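Local coordinates for protein (auracyanin) (Chloroflexus aurantiacus, PDB 1QHQ), which carries a type I blue copper ion in a cupredoxin fold and probably accepts electrons from the membrane-bound alternative complex III, at residues R22-D26 with A27-A31; A80-L83 with F84-P87. All blocks are in the same frame, centred on the assembly; numbering follows the deposited sequence.

How the contacts relate
Both contacts are local turns in loops of a single cupredoxin domain, and they follow one another along the chain. Contact 1 (22-31) starts at the end of strand 17-22, an outer strand of the three-stranded sheet, and runs toward strand 34-38, an outer strand of the five-stranded sheet. Contact 2 (80-87) lies between helix 66-77 and strand 93-96, the other outer strand of that larger sheet. The centres of contacts 1 and 2 are about 20 Å apart and their nearest atoms about 11 Å apart, without touching. Both lie near the copper site, contact 1 closer: the side chain of F30 is about 6 Å from the metal and that of F84 about 9 Å.

Contact 1. Residues R22-D26 with A27-A31; sequences RAAPD and ALAFA
The carbonyl oxygen R22 O meets the F30 ring at its edge, close to the ring plane. F30 CG lies anti to its own carbonyl carbon and beside the backbone N (chi1 -68°), which carries the ring off the turn into the protein, where the rings of Y120 and W59 each meet it edge-to-face. The same oxygen receives the amide of A31, A31 N to R22 O being 2.8 Å with a nearly straight N-H...O angle of 176°; the donor stands 27° out of the carbonyl plane. Beside this bond A31 CB rests 3.5 Å from R22 O. One step further round, A24 N gives an equally short bond of 2.8 Å to A29 O. Together these two bonds frame A23 and F30 as a non-hydrogen-bonded antiparallel pair, a single beta bridge in a short hairpin-like excursion after strand 17-22 of the cupredoxin fold. At this pair A23 touches the copper ligand H57 and F30 touches the copper ligand M132, so the bridge forms part of the second shell of the metal site. A24 CB turns into the loop, 4.0 Å from A27 CB and 4.2 Å from A29 CB. Nearer the tip a water donates to both A24 O and A27 O, 2.6 Å from the former, and joins two carbonyls that are both acceptors. L28 centres an inverse gamma turn, closed by a weak bond from A29 N to A27 O. Before the gamma turn, D26 OD1 bonds N52 ND2, while the R22 guanidinium leads away to a salt bridge with E20.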
# COMPACT_ATOMS: atom_id res chain seq x y z
N ARG A 22 -6.04 -0.01 8.62
CA ARG A 22 -7.26 0.80 8.51
C ARG A 22 -6.80 2.25 8.17
O ARG A 22 -5.70 2.64 8.54
CB ARG A 22 -8.09 0.87 9.78
CG ARG A 22 -8.39 -0.41 10.47
CD ARG A 22 -9.77 -0.97 10.30
NE ARG A 22 -9.91 -2.27 10.98
CZ ARG A 22 -10.88 -2.58 11.83
NH1 ARG A 22 -11.83 -1.70 12.14
NH2 ARG A 22 -10.92 -3.79 12.41
N ALA A 23 -7.77 2.98 7.64
CA ALA A 23 -7.53 4.43 7.41
C ALA A 23 -7.84 5.18 8.68
O ALA A 23 -8.62 4.71 9.53
CB ALA A 23 -8.44 4.88 6.27
N ALA A 24 -7.16 6.32 8.89
CA ALA A 24 -7.66 7.21 9.99
C ALA A 24 -9.06 7.68 9.53
O ALA A 24 -9.26 7.87 8.33
CB ALA A 24 -6.73 8.40 10.11
N PRO A 25 -9.98 7.81 10.45
CA PRO A 25 -11.35 8.17 10.11
C PRO A 25 -11.48 9.64 9.74
O PRO A 25 -12.31 9.97 8.88
CB PRO A 25 -12.14 7.82 11.35
CG PRO A 25 -11.17 7.99 12.47
CD PRO A 25 -9.81 7.58 11.90
N ASP A 26 -10.63 10.48 10.30
CA ASP A 26 -10.76 11.94 10.11
C ASP A 26 -9.49 12.59 9.62
O ASP A 26 -9.34 13.83 9.68
CB ASP A 26 -11.18 12.57 11.46
CG ASP A 26 -12.61 12.12 11.82
OD1 ASP A 26 -13.49 12.30 10.95
OD2 ASP A 26 -12.78 11.49 12.87
N ALA A 27 -8.55 11.83 9.05
CA ALA A 27 -7.30 12.40 8.55
C ALA A 27 -6.83 11.68 7.33
O ALA A 27 -7.18 10.49 7.13
CB ALA A 27 -6.22 12.34 9.65
N LEU A 28 -5.95 12.26 6.54
CA LEU A 28 -5.29 11.59 5.44
C LEU A 28 -4.05 10.83 5.94
O LEU A 28 -2.91 11.23 5.83
CB LEU A 28 -4.91 12.60 4.35
CG LEU A 28 -6.10 13.48 3.88
CD1 LEU A 28 -5.60 14.44 2.80
CD2 LEU A 28 -7.23 12.63 3.36
N ALA A 29 -4.36 9.69 6.60
CA ALA A 29 -3.29 8.91 7.22
C ALA A 29 -3.80 7.46 7.38
O ALA A 29 -4.99 7.22 7.43
CB ALA A 29 -2.99 9.45 8.61
N PHE A 30 -2.81 6.57 7.54
CA PHE A 30 -3.18 5.21 7.98
C PHE A 30 -3.34 5.27 9.50
O PHE A 30 -2.60 5.98 10.18
CB PHE A 30 -2.03 4.26 7.62
CG PHE A 30 -1.85 4.06 6.16
CD1 PHE A 30 -2.77 3.33 5.40
CD2 PHE A 30 -0.77 4.63 5.48
CE1 PHE A 30 -2.62 3.20 4.05
CE2 PHE A 30 -0.62 4.51 4.13
CZ PHE A 30 -1.54 3.75 3.38
N ALA A 31 -4.18 4.37 10.05
CA ALA A 31 -4.28 4.27 11.50
C ALA A 31 -3.01 3.64 12.07
O ALA A 31 -2.56 3.96 13.15
CB ALA A 31 -5.52 3.49 11.91
O HOH W 1 -9.23 9.08 6.01

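Contact 2. Residues A80-L83 with F84-P87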
# COMPACT_ATOMS: atom_id res chain seq x y z
N ALA A 80 -4.78 8.31 -13.73
CA ALA A 80 -6.12 8.68 -13.32
C ALA A 80 -7.20 7.72 -13.77
O ALA A 80 -8.21 7.56 -13.07
CB ALA A 80 -6.43 10.11 -13.75
N ASP A 81 -6.98 6.99 -14.85
CA ASP A 81 -8.00 6.08 -15.38
C ASP A 81 -8.22 4.89 -14.46
O ASP A 81 -9.33 4.38 -14.32
CB ASP A 81 -7.60 5.61 -16.78
CG ASP A 81 -7.62 6.77 -17.77
OD1 ASP A 81 -8.56 7.60 -17.68
OD2 ASP A 81 -6.71 6.85 -18.61
N ALA A 82 -7.14 4.53 -13.74
CA ALA A 82 -7.23 3.42 -12.79
C ALA A 82 -7.36 3.96 -11.38
O ALA A 82 -7.08 3.26 -10.40
CB ALA A 82 -6.00 2.54 -12.94
N LEU A 83 -7.77 5.23 -11.26
CA LEU A 83 -7.98 5.82 -9.94
C LEU A 83 -6.70 5.79 -9.11
O LEU A 83 -6.76 5.87 -7.86
CB LEU A 83 -9.12 5.12 -9.21
CG LEU A 83 -10.53 5.52 -9.69
CD1 LEU A 83 -11.58 4.70 -8.95
CD2 LEU A 83 -10.73 7.01 -9.40
N PHE A 84 -5.59 6.12 -9.76
CA PHE A 84 -4.37 6.55 -9.12
C PHE A 84 -3.66 5.44 -8.37
O PHE A 84 -2.92 5.73 -7.40
CB PHE A 84 -4.61 7.79 -8.24
CG PHE A 84 -5.22 8.96 -9.00
CD1 PHE A 84 -4.47 9.70 -9.88
CD2 PHE A 84 -6.56 9.27 -8.81
CE1 PHE A 84 -5.04 10.77 -10.58
CE2 PHE A 84 -7.13 10.33 -9.50
CZ PHE A 84 -6.36 11.10 -10.35
N VAL A 85 -3.86 4.20 -8.77
CA VAL A 85 -3.00 3.11 -8.24
C VAL A 85 -1.72 3.17 -9.09
O VAL A 85 -1.74 3.74 -10.19
CB VAL A 85 -3.63 1.72 -8.44
CG1 VAL A 85 -4.86 1.55 -7.55
CG2 VAL A 85 -3.97 1.47 -9.90
N PRO A 86 -0.63 2.63 -8.60
CA PRO A 86 0.56 2.48 -9.45
C PRO A 86 0.18 1.69 -10.67
O PRO A 86 -0.59 0.73 -10.59
CB PRO A 86 1.51 1.66 -8.55
CG PRO A 86 1.04 1.94 -7.16
CD PRO A 86 -0.48 2.03 -7.26
N PRO A 87 0.66 2.07 -11.85
CA PRO A 87 0.51 1.29 -13.05
C PRO A 87 1.18 -0.07 -12.87
O PRO A 87 2.13 -0.20 -12.09
CB PRO A 87 1.27 2.10 -14.11
CG PRO A 87 1.17 3.51 -13.60
CD PRO A 87 1.35 3.37 -12.09
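A80 lies over one face of the F84 ring: its CA is 3.9 Å from the ring centroid and 21° off the normal, a CH-pi contact offset toward the rim. A80 CB reaches the same ring beside its far end, 3.5 Å from F84 CE1 and equally close to CZ. The carbonyl of A80 receives the amide of L83, with L83 N to A80 O at 3.0 Å, and the backbone angles of D81 and A82 between them make this a type I beta turn. A82 directs its methyl toward the following residues, where A82 CB meets V85 CG2 at 3.8 Å; the same V85 methyl lies 3.6 Å from A82 O. Chi1 of V85, -69°, sets CG2 between the backbone N and the carbonyl carbon, and thereby against A82. At L83 the backbone turns left-handed, and F84 does the same; this pair of residues brings the phenyl ring back against A80. The backbone carbon L83 C approaches the ring obliquely, 3.5 Å from F84 CD2. No hydrogen bond joins 80-83 to 84-87, so apolar contacts carry the meeting. With an alanine at F84, A80 would probably lose the aromatic face it packs on, and F124 the ring that it meets edge-to-face. F84 O is held by T123 OG1, next in sequence to the copper ligand C122, and V85 O accepts from N79 ND2. The whole is a type I turn followed by two residues in the left-handed backbone conformation, in the cupredoxin loop that links helix 66-77 to strand 93-96 and borders the residues around the type I copper site.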